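Long-range contacts in lipid-transfer protein (Thermomonospora curvata, PDB 6OK1), which is a lipid-transfer protein of the thiolase superfamily, with an N-terminal and a C-terminal thiolase-type half: residues 81-90 and 374-385; 243-253 and 269-280. All blocks are in the same frame, centred on the assembly; numbering follows the deposited sequence.

Interaction 1 of 2, residues 81-90 and 374-385; sequences YGGGAACGTV and VTAGTGVPTSGL
Pro-381 sets CG over the centre of one face of the Tyr-81 ring, 3.5 Å from the ring centroid and only 8° off the ring normal, a CH-pi contact in which the two side chains cross at about a right angle. CB and CD of the proline flank CG over the same ring, while the phenol OH leads away to Glu-61 and the backbone of Ile-62 in the second subunit. Beside this pair, Val-380 CG2 and Pro-381 O both press on the CA of Gly-84, which has no side chain; Gly-84 CA lies 3.3 Å from Pro-381 O in a CA-H...O contact.

The polar centre is Ser-383. With chi1 at 52°, its OG sits between its own backbone N and carbonyl carbon and is directed at the backbone leading into helix 86-98. It donates to Gly-84 O at 2.8 Å, approaching 24° from the carbonyl plane, and weakly accepts from Gly-88 N, so one hydroxyl bridges the turn. Gly-377 N also donates to Gly-83 O at 2.9 Å, from above the carbonyl plane; Ala-86 N reaches the same oxygen from the opposite face.

Further along the helix, Cys-87 places CB 3.8 Å from Leu-385 CG, and its SG lies 3.9 Å from Val-374 CG1. Leu-385 then crosses Val-90 at about a right angle, its CD2 meeting Val-90 CG1. The N-terminal end of helix 86-98 is thus seated against the hairpin of strands 371-375 and 382-388. Helix 348-359 lies against both, with Met-348 on Ala-86 and Thr-89 and Ile-351 on Leu-385, an arrangement that fits the buried helical layer of the thiolase fold.

Interaction 2 of 2, residues 243-253 and 269-280; sequences WGAAQGSGYDQ and EMGLVGQQLYAQ
Strand 240-248 of the mixed sheet is covered here by helix 268-281 in the layered alpha/beta packing of the thiolase fold; residues 243-248 and 269-280 run roughly antiparallel (155°). Two glutamines of the helix bind the strand's backbone. Gln-280, its chain extended beyond CG, sets its amide beside Ala-245 and grips the residue twice: OE1 accepts from Ala-245 N at 2.7 Å, in the plane of the glutamine carbonyl, and NE2 donates to Ala-245 O, meeting it from above the plane of that carbonyl. Gln-91 adds a further bond to this oxygen. One turn earlier, Gln-276 NE2 donates to Gln-247 O at 2.9 Å and to Leu-272 O of its own helix, which fixes the amide's rotation; its OE1 accepts from a water, which in turn accepts from Gln-247 N.

Between the polar grips the packing is close. Ala-246 CB rests 3.6 Å from Gln-276 CB, Leu-277 brings CD2 over the peptide joining Gly-244 to Ala-245, and Val-273 CG2 lies against the peptide of Gln-247 and Gly-248. Gly-248, with no side chain, has its backbone directly against the helix, its O meeting Glu-269 CB.

Beyond the strand, Arg-261 forms a salt bridge with Glu-269 OE1 and a hydrogen bond with Gln-253 OE1, which also accepts from Gly-250 N. Glu-269 bends at chi2 (-88°) and turns its carboxylate 84° against the Gln-253 amide; NE2 of Gln-253 donates to Glu-269 OE2 at 3.1 Å, from above the carboxylate plane.

How the interactions relate
From the N terminus, residues 81-90 come first and find their partner only at 374-385, so interaction 1 closes a long loop of 283 residues. Interaction 2 is nested inside it: residues 243-253 meet 269-280 after only 15 intervening residues. The long loop brings the N-terminal thiolase-family region onto the C-terminal one, whereas the short one pairs a strand with the helix that follows it. The two join in the sheet, where strands 240-248 and 382-388 are neighbours: Gly-384 N lies 2.9 Å from Ala-246 O, probably hydrogen-bonded, and Thr-382 with Gly-248 likewise. Both contacts also touch the second subunit.

Interaction 1 of 2, residues 81-90 and 374-385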
loop_
_atom_site.group_PDB
_atom_site.type_symbol
_atom_site.label_atom_id
_atom_site.label_comp_id
_atom_site.label_asym_id
_atom_site.label_seq_id
_atom_site.Cartn_x
_atom_site.Cartn_y
_atom_site.Cartn_z
ATOM N N TYR A 81 -4.241 0.533 6.378
ATOM C CA TYR A 81 -5.211 0.648 7.472
ATOM C C TYR A 81 -5.445 2.108 7.859
ATOM O O TYR A 81 -5.584 2.439 9.039
ATOM C CB TYR A 81 -4.789 -0.196 8.676
ATOM C CG TYR A 81 -4.527 -1.638 8.294
ATOM C CD1 TYR A 81 -5.579 -2.508 8.052
ATOM C CD2 TYR A 81 -3.223 -2.097 8.094
ATOM C CE1 TYR A 81 -5.353 -3.826 7.658
ATOM C CE2 TYR A 81 -2.988 -3.410 7.701
ATOM C CZ TYR A 81 -4.059 -4.263 7.480
ATOM O OH TYR A 81 -3.839 -5.566 7.099
ATOM N N GLY A 82 -5.550 2.976 6.847
ATOM C CA GLY A 82 -5.919 4.367 7.068
ATOM C C GLY A 82 -4.981 5.042 8.049
ATOM O O GLY A 82 -3.756 4.842 8.028
ATOM N N GLY A 83 -5.566 5.831 8.955
ATOM C CA GLY A 83 -4.773 6.563 9.932
ATOM C C GLY A 83 -3.978 5.706 10.894
ATOM O O GLY A 83 -3.075 6.229 11.562
ATOM N N GLY A 84 -4.261 4.405 10.974
ATOM C CA GLY A 84 -3.364 3.509 11.708
ATOM C C GLY A 84 -1.924 3.647 11.256
ATOM O O GLY A 84 -0.973 3.304 11.977
ATOM N N ALA A 85 -1.749 4.109 10.018
ATOM C CA ALA A 85 -0.448 4.128 9.385
ATOM C C ALA A 85 0.436 5.323 9.731
ATOM O O ALA A 85 1.622 5.307 9.387
ATOM C CB ALA A 85 -0.638 4.117 7.856
ATOM N N ALA A 86 -0.103 6.372 10.348
ATOM C CA ALA A 86 0.600 7.647 10.369
ATOM C C ALA A 86 2.003 7.515 10.947
ATOM O O ALA A 86 2.976 7.990 10.355
ATOM C CB ALA A 86 -0.213 8.672 11.167
ATOM N N CYS A 87 2.122 6.892 12.120
ATOM C CA CYS A 87 3.434 6.753 12.744
ATOM C C CYS A 87 4.272 5.681 12.047
ATOM O O CYS A 87 5.507 5.778 12.015
ATOM C CB CYS A 87 3.244 6.443 14.217
ATOM S SG CYS A 87 2.624 7.879 15.142
ATOM N N GLY A 88 3.610 4.683 11.462
ATOM C CA GLY A 88 4.305 3.702 10.648
ATOM C C GLY A 88 5.057 4.297 9.474
ATOM O O GLY A 88 6.123 3.789 9.106
ATOM N N THR A 89 4.544 5.384 8.875
ATOM C CA THR A 89 5.287 5.972 7.762
ATOM C C THR A 89 6.623 6.499 8.249
ATOM O O THR A 89 7.650 6.380 7.564
ATOM C CB THR A 89 4.511 7.092 7.050
ATOM O OG1 THR A 89 4.384 8.242 7.898
ATOM C CG2 THR A 89 3.159 6.607 6.543
ATOM N N VAL A 90 6.643 7.043 9.469
ATOM C CA VAL A 90 7.889 7.519 10.039
ATOM C C VAL A 90 8.793 6.355 10.452
ATOM O O VAL A 90 10.015 6.446 10.306
ATOM C CB VAL A 90 7.598 8.463 11.213
ATOM C CG1 VAL A 90 8.913 8.882 11.897
ATOM C CG2 VAL A 90 6.853 9.699 10.718
ATOM N N VAL A 374 3.541 9.693 20.549
ATOM C CA VAL A 374 2.513 9.937 19.541
ATOM C C VAL A 374 1.903 8.607 19.138
ATOM O O VAL A 374 2.627 7.644 18.869
ATOM C CB VAL A 374 3.067 10.647 18.294
ATOM C CG1 VAL A 374 1.885 10.973 17.336
ATOM C CG2 VAL A 374 3.839 11.853 18.669
ATOM N N THR A 375 0.575 8.550 19.084
ATOM C CA THR A 375 -0.109 7.364 18.579
ATOM C C THR A 375 -0.783 7.633 17.246
ATOM O O THR A 375 -1.147 8.760 16.917
ATOM C CB THR A 375 -1.173 6.843 19.556
ATOM O OG1 THR A 375 -2.178 7.843 19.771
ATOM C CG2 THR A 375 -0.535 6.476 20.874
ATOM N N ALA A 376 -1.023 6.550 16.517
ATOM C CA ALA A 376 -1.766 6.600 15.267
ATOM C C ALA A 376 -3.185 6.041 15.456
ATOM O O ALA A 376 -3.682 5.944 16.585
ATOM C CB ALA A 376 -0.961 5.866 14.197
ATOM N N GLY A 377 -3.837 5.698 14.345
ATOM C CA GLY A 377 -5.270 5.449 14.362
ATOM C C GLY A 377 -5.658 4.286 15.262
ATOM O O GLY A 377 -4.956 3.280 15.351
ATOM N N THR A 378 -6.820 4.421 15.902
ATOM C CA THR A 378 -7.310 3.439 16.849
ATOM C C THR A 378 -8.446 2.610 16.253
ATOM O O THR A 378 -9.269 3.096 15.455
ATOM C CB THR A 378 -7.761 4.148 18.130
ATOM O OG1 THR A 378 -8.590 5.250 17.774
ATOM C CG2 THR A 378 -6.573 4.697 18.871
ATOM N N GLY A 379 -8.484 1.335 16.647
ATOM C CA GLY A 379 -9.404 0.378 16.084
ATOM C C GLY A 379 -8.860 -0.385 14.902
ATOM O O GLY A 379 -9.525 -1.300 14.413
ATOM N N VAL A 380 -7.662 -0.035 14.455
ATOM C CA VAL A 380 -7.032 -0.634 13.277
ATOM C C VAL A 380 -5.618 -1.049 13.667
ATOM O O VAL A 380 -5.061 -0.566 14.655
ATOM C CB VAL A 380 -6.974 0.363 12.092
ATOM C CG1 VAL A 380 -8.322 0.545 11.430
ATOM C CG2 VAL A 380 -6.404 1.716 12.549
ATOM N N PRO A 381 -4.989 -1.893 12.862
ATOM C CA PRO A 381 -3.527 -2.000 12.959
ATOM C C PRO A 381 -2.937 -0.608 13.004
ATOM O O PRO A 381 -3.284 0.262 12.190
ATOM C CB PRO A 381 -3.151 -2.728 11.674
ATOM C CG PRO A 381 -4.330 -3.511 11.328
ATOM C CD PRO A 381 -5.528 -2.671 11.749
ATOM N N THR A 382 -2.028 -0.399 13.949
ATOM C CA THR A 382 -1.676 0.948 14.333
ATOM C C THR A 382 -0.169 1.064 14.514
ATOM O O THR A 382 0.612 0.185 14.122
ATOM C CB THR A 382 -2.513 1.354 15.567
ATOM O OG1 THR A 382 -2.369 2.756 15.810
ATOM C CG2 THR A 382 -2.152 0.572 16.825
ATOM N N SER A 383 0.236 2.193 15.070
ATOM C CA SER A 383 1.648 2.551 15.190
ATOM C C SER A 383 1.810 3.667 16.210
ATOM O O SER A 383 0.841 4.281 16.656
ATOM C CB SER A 383 2.228 2.951 13.810
ATOM O OG SER A 383 1.446 3.948 13.169
ATOM N N GLY A 384 3.066 3.924 16.580
ATOM C CA GLY A 384 3.378 4.968 17.537
ATOM C C GLY A 384 4.808 5.415 17.370
ATOM O O GLY A 384 5.624 4.733 16.735
ATOM N N LEU A 385 5.110 6.556 17.986
ATOM C CA LEU A 385 6.471 7.076 18.040
ATOM C C LEU A 385 6.753 7.569 19.439
ATOM O O LEU A 385 5.857 8.043 20.132
ATOM C CB LEU A 385 6.698 8.266 17.115
ATOM C CG LEU A 385 6.402 8.022 15.636
ATOM C CD1 LEU A 385 6.289 9.337 14.940
ATOM C CD2 LEU A 385 7.454 7.132 15.002
HETATM O O HOH W 1 1.027 0.846 11.302
#

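Interaction 2 of 2, residues 243-253 and 269-280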
loop_
_atom_site.group_PDB
_atom_site.type_symbol
_atom_site.label_atom_id
_atom_site.label_comp_id
_atom_site.label_asym_id
_atom_site.label_seq_id
_atom_site.Cartn_x
_atom_site.Cartn_y
_atom_site.Cartn_z
ATOM N N TRP A 243 13.278 8.059 18.861
ATOM C CA TRP A 243 13.736 7.118 19.880
ATOM C C TRP A 243 12.907 5.847 19.932
ATOM O O TRP A 243 13.422 4.790 20.323
ATOM C CB TRP A 243 13.712 7.767 21.255
ATOM C CG TRP A 243 14.920 8.604 21.467
ATOM C CD1 TRP A 243 14.959 9.941 21.655
ATOM C CD2 TRP A 243 16.287 8.152 21.459
ATOM N NE1 TRP A 243 16.270 10.369 21.809
ATOM C CE2 TRP A 243 17.102 9.287 21.685
ATOM C CE3 TRP A 243 16.896 6.908 21.305
ATOM C CZ2 TRP A 243 18.482 9.209 21.744
ATOM C CZ3 TRP A 243 18.283 6.832 21.375
ATOM C CH2 TRP A 243 19.055 7.978 21.583
ATOM N N GLY A 244 11.636 5.936 19.575
ATOM C CA GLY A 244 10.811 4.766 19.406
ATOM C C GLY A 244 9.950 4.923 18.176
ATOM O O GLY A 244 9.458 6.018 17.877
ATOM N N ALA A 245 9.784 3.827 17.457
ATOM C CA ALA A 245 8.906 3.790 16.286
ATOM C C ALA A 245 8.447 2.360 16.135
ATOM O O ALA A 245 9.283 1.465 15.991
ATOM C CB ALA A 245 9.641 4.260 15.030
ATOM N N ALA A 246 7.133 2.137 16.164
ATOM C CA ALA A 246 6.621 0.785 16.273
ATOM C C ALA A 246 5.279 0.678 15.566
ATOM O O ALA A 246 4.502 1.649 15.522
ATOM C CB ALA A 246 6.443 0.380 17.745
ATOM N N GLN A 247 5.008 -0.527 15.062
ATOM C CA GLN A 247 3.710 -0.950 14.538
ATOM C C GLN A 247 3.132 -2.019 15.446
ATOM O O GLN A 247 3.859 -2.725 16.139
ATOM C CB GLN A 247 3.819 -1.555 13.140
ATOM C CG GLN A 247 4.136 -0.573 12.056
ATOM C CD GLN A 247 4.102 -1.228 10.683
ATOM O OE1 GLN A 247 4.965 -2.044 10.328
ATOM N NE2 GLN A 247 3.087 -0.898 9.907
ATOM N N GLY A 248 1.818 -2.173 15.392
ATOM C CA GLY A 248 1.175 -3.208 16.167
ATOM C C GLY A 248 -0.159 -3.619 15.600
ATOM O O GLY A 248 -1.017 -2.778 15.316
ATOM N N SER A 249 -0.336 -4.923 15.463
ATOM C CA SER A 249 -1.609 -5.526 15.101
ATOM C C SER A 249 -1.821 -6.688 16.050
ATOM O O SER A 249 -0.894 -7.462 16.292
ATOM C CB SER A 249 -1.583 -5.974 13.644
ATOM O OG SER A 249 -2.826 -6.528 13.234
ATOM N N GLY A 250 -3.028 -6.781 16.630
ATOM C CA GLY A 250 -3.258 -7.711 17.714
ATOM C C GLY A 250 -3.797 -9.036 17.253
ATOM O O GLY A 250 -4.076 -9.272 16.078
ATOM N N TYR A 251 -3.892 -9.950 18.210
ATOM C CA TYR A 251 -4.571 -11.209 17.967
ATOM C C TYR A 251 -5.991 -10.949 17.482
ATOM O O TYR A 251 -6.689 -10.083 18.013
ATOM C CB TYR A 251 -4.594 -12.025 19.257
ATOM C CG TYR A 251 -5.409 -13.276 19.155
ATOM C CD1 TYR A 251 -4.914 -14.384 18.489
ATOM C CD2 TYR A 251 -6.676 -13.354 19.709
ATOM C CE1 TYR A 251 -5.651 -15.535 18.375
ATOM C CE2 TYR A 251 -7.421 -14.511 19.608
ATOM C CZ TYR A 251 -6.900 -15.595 18.935
ATOM O OH TYR A 251 -7.625 -16.758 18.826
ATOM N N ASP A 252 -6.418 -11.703 16.469
ATOM C CA ASP A 252 -7.737 -11.543 15.868
ATOM C C ASP A 252 -8.065 -10.075 15.588
ATOM O O ASP A 252 -9.080 -9.538 16.012
ATOM C CB ASP A 252 -8.813 -12.169 16.760
ATOM C CG ASP A 252 -10.093 -12.392 16.023
ATOM O OD1 ASP A 252 -9.999 -12.559 14.795
ATOM O OD2 ASP A 252 -11.180 -12.410 16.656
ATOM N N GLN A 253 -7.173 -9.426 14.844
ATOM C CA GLN A 253 -7.358 -8.043 14.458
ATOM C C GLN A 253 -8.286 -7.922 13.256
ATOM O O GLN A 253 -8.113 -8.622 12.250
ATOM C CB GLN A 253 -6.010 -7.438 14.118
ATOM C CG GLN A 253 -6.083 -5.951 13.848
ATOM C CD GLN A 253 -6.202 -5.126 15.101
ATOM O OE1 GLN A 253 -5.432 -5.286 16.037
ATOM N NE2 GLN A 253 -7.174 -4.191 15.103
ATOM N N GLU A 269 -3.505 -3.967 20.388
ATOM C CA GLU A 269 -2.507 -3.608 19.393
ATOM C C GLU A 269 -1.787 -2.314 19.760
ATOM O O GLU A 269 -0.610 -2.141 19.408
ATOM C CB GLU A 269 -3.170 -3.537 18.005
ATOM C CG GLU A 269 -4.318 -2.533 17.849
ATOM C CD GLU A 269 -5.709 -3.053 18.195
ATOM O OE1 GLU A 269 -5.843 -4.010 18.997
ATOM O OE2 GLU A 269 -6.719 -2.503 17.638
ATOM N N MET A 270 -2.438 -1.411 20.505
ATOM C CA MET A 270 -1.732 -0.235 20.996
ATOM C C MET A 270 -0.849 -0.582 22.185
ATOM O O MET A 270 0.220 0.015 22.341
ATOM C CB MET A 270 -2.722 0.880 21.387
ATOM C CG MET A 270 -2.064 2.250 21.608
ATOM S SD MET A 270 -1.352 2.894 20.064
ATOM C CE MET A 270 -2.831 3.408 19.170
ATOM N N GLY A 271 -1.253 -1.544 23.010
ATOM C CA GLY A 271 -0.349 -2.040 24.035
ATOM C C GLY A 271 0.932 -2.593 23.440
ATOM O O GLY A 271 2.024 -2.381 23.982
ATOM N N LEU A 272 0.817 -3.288 22.307
ATOM C CA LEU A 272 1.980 -3.867 21.645
ATOM C C LEU A 272 2.878 -2.780 21.074
ATOM O O LEU A 272 4.108 -2.875 21.157
ATOM C CB LEU A 272 1.497 -4.820 20.548
ATOM C CG LEU A 272 2.531 -5.387 19.602
ATOM C CD1 LEU A 272 3.503 -6.209 20.390
ATOM C CD2 LEU A 272 1.788 -6.269 18.592
ATOM N N VAL A 273 2.285 -1.743 20.469
ATOM C CA VAL A 273 3.061 -0.560 20.086
ATOM C C VAL A 273 3.810 0.005 21.279
ATOM O O VAL A 273 5.019 0.250 21.218
ATOM C CB VAL A 273 2.133 0.505 19.479
ATOM C CG1 VAL A 273 2.798 1.857 19.424
ATOM C CG2 VAL A 273 1.702 0.046 18.085
ATOM N N GLY A 274 3.104 0.229 22.380
ATOM C CA GLY A 274 3.745 0.878 23.521
ATOM C C GLY A 274 4.897 0.068 24.088
ATOM O O GLY A 274 5.937 0.623 24.465
ATOM N N GLN A 275 4.722 -1.251 24.187
ATOM C CA GLN A 275 5.790 -2.104 24.698
ATOM C C GLN A 275 7.067 -1.923 23.886
ATOM O O GLN A 275 8.171 -1.821 24.451
ATOM C CB GLN A 275 5.346 -3.564 24.675
ATOM C CG GLN A 275 4.248 -3.875 25.665
ATOM C CD GLN A 275 3.530 -5.185 25.362
ATOM O OE1 GLN A 275 3.993 -5.998 24.551
ATOM N NE2 GLN A 275 2.386 -5.390 26.011
ATOM N N GLN A 276 6.934 -1.863 22.558
ATOM C CA GLN A 276 8.090 -1.680 21.702
ATOM C C GLN A 276 8.684 -0.289 21.870
ATOM O O GLN A 276 9.911 -0.133 21.882
ATOM C CB GLN A 276 7.707 -1.919 20.242
ATOM C CG GLN A 276 7.330 -3.320 19.952
ATOM C CD GLN A 276 6.725 -3.423 18.580
ATOM O OE1 GLN A 276 7.440 -3.544 17.596
ATOM N NE2 GLN A 276 5.409 -3.311 18.503
ATOM N N LEU A 277 7.833 0.741 21.945
ATOM C CA LEU A 277 8.336 2.106 22.097
ATOM C C LEU A 277 9.175 2.233 23.349
ATOM O O LEU A 277 10.237 2.864 23.332
ATOM C CB LEU A 277 7.205 3.104 22.177
ATOM C CG LEU A 277 6.333 3.195 20.939
ATOM C CD1 LEU A 277 5.192 4.186 21.186
ATOM C CD2 LEU A 277 7.181 3.635 19.763
ATOM N N TYR A 278 8.688 1.695 24.460
ATOM C CA TYR A 278 9.448 1.804 25.707
ATOM C C TYR A 278 10.719 0.961 25.666
ATOM O O TYR A 278 11.770 1.380 26.177
ATOM C CB TYR A 278 8.570 1.401 26.886
ATOM C CG TYR A 278 7.431 2.343 27.126
ATOM C CD1 TYR A 278 7.638 3.720 27.184
ATOM C CD2 TYR A 278 6.132 1.864 27.263
ATOM C CE1 TYR A 278 6.600 4.593 27.382
ATOM C CE2 TYR A 278 5.075 2.742 27.474
ATOM C CZ TYR A 278 5.321 4.104 27.534
ATOM O OH TYR A 278 4.307 5.001 27.735
ATOM N N ALA A 279 10.651 -0.239 25.097
ATOM C CA ALA A 279 11.846 -1.069 25.021
ATOM C C ALA A 279 12.890 -0.453 24.094
ATOM O O ALA A 279 14.096 -0.493 24.384
ATOM C CB ALA A 279 11.483 -2.476 24.563
ATOM N N GLN A 280 12.453 0.108 22.969
ATOM C CA GLN A 280 13.391 0.680 22.006
ATOM C C GLN A 280 14.125 1.868 22.612
ATOM O O GLN A 280 15.345 2.016 22.458
ATOM C CB GLN A 280 12.654 1.139 20.749
ATOM C CG GLN A 280 12.193 0.018 19.842
ATOM C CD GLN A 280 11.247 0.535 18.782
ATOM O OE1 GLN A 280 10.955 1.718 18.749
ATOM N NE2 GLN A 280 10.760 -0.342 17.926
HETATM O O HOH W 2 7.220 -2.354 15.131
#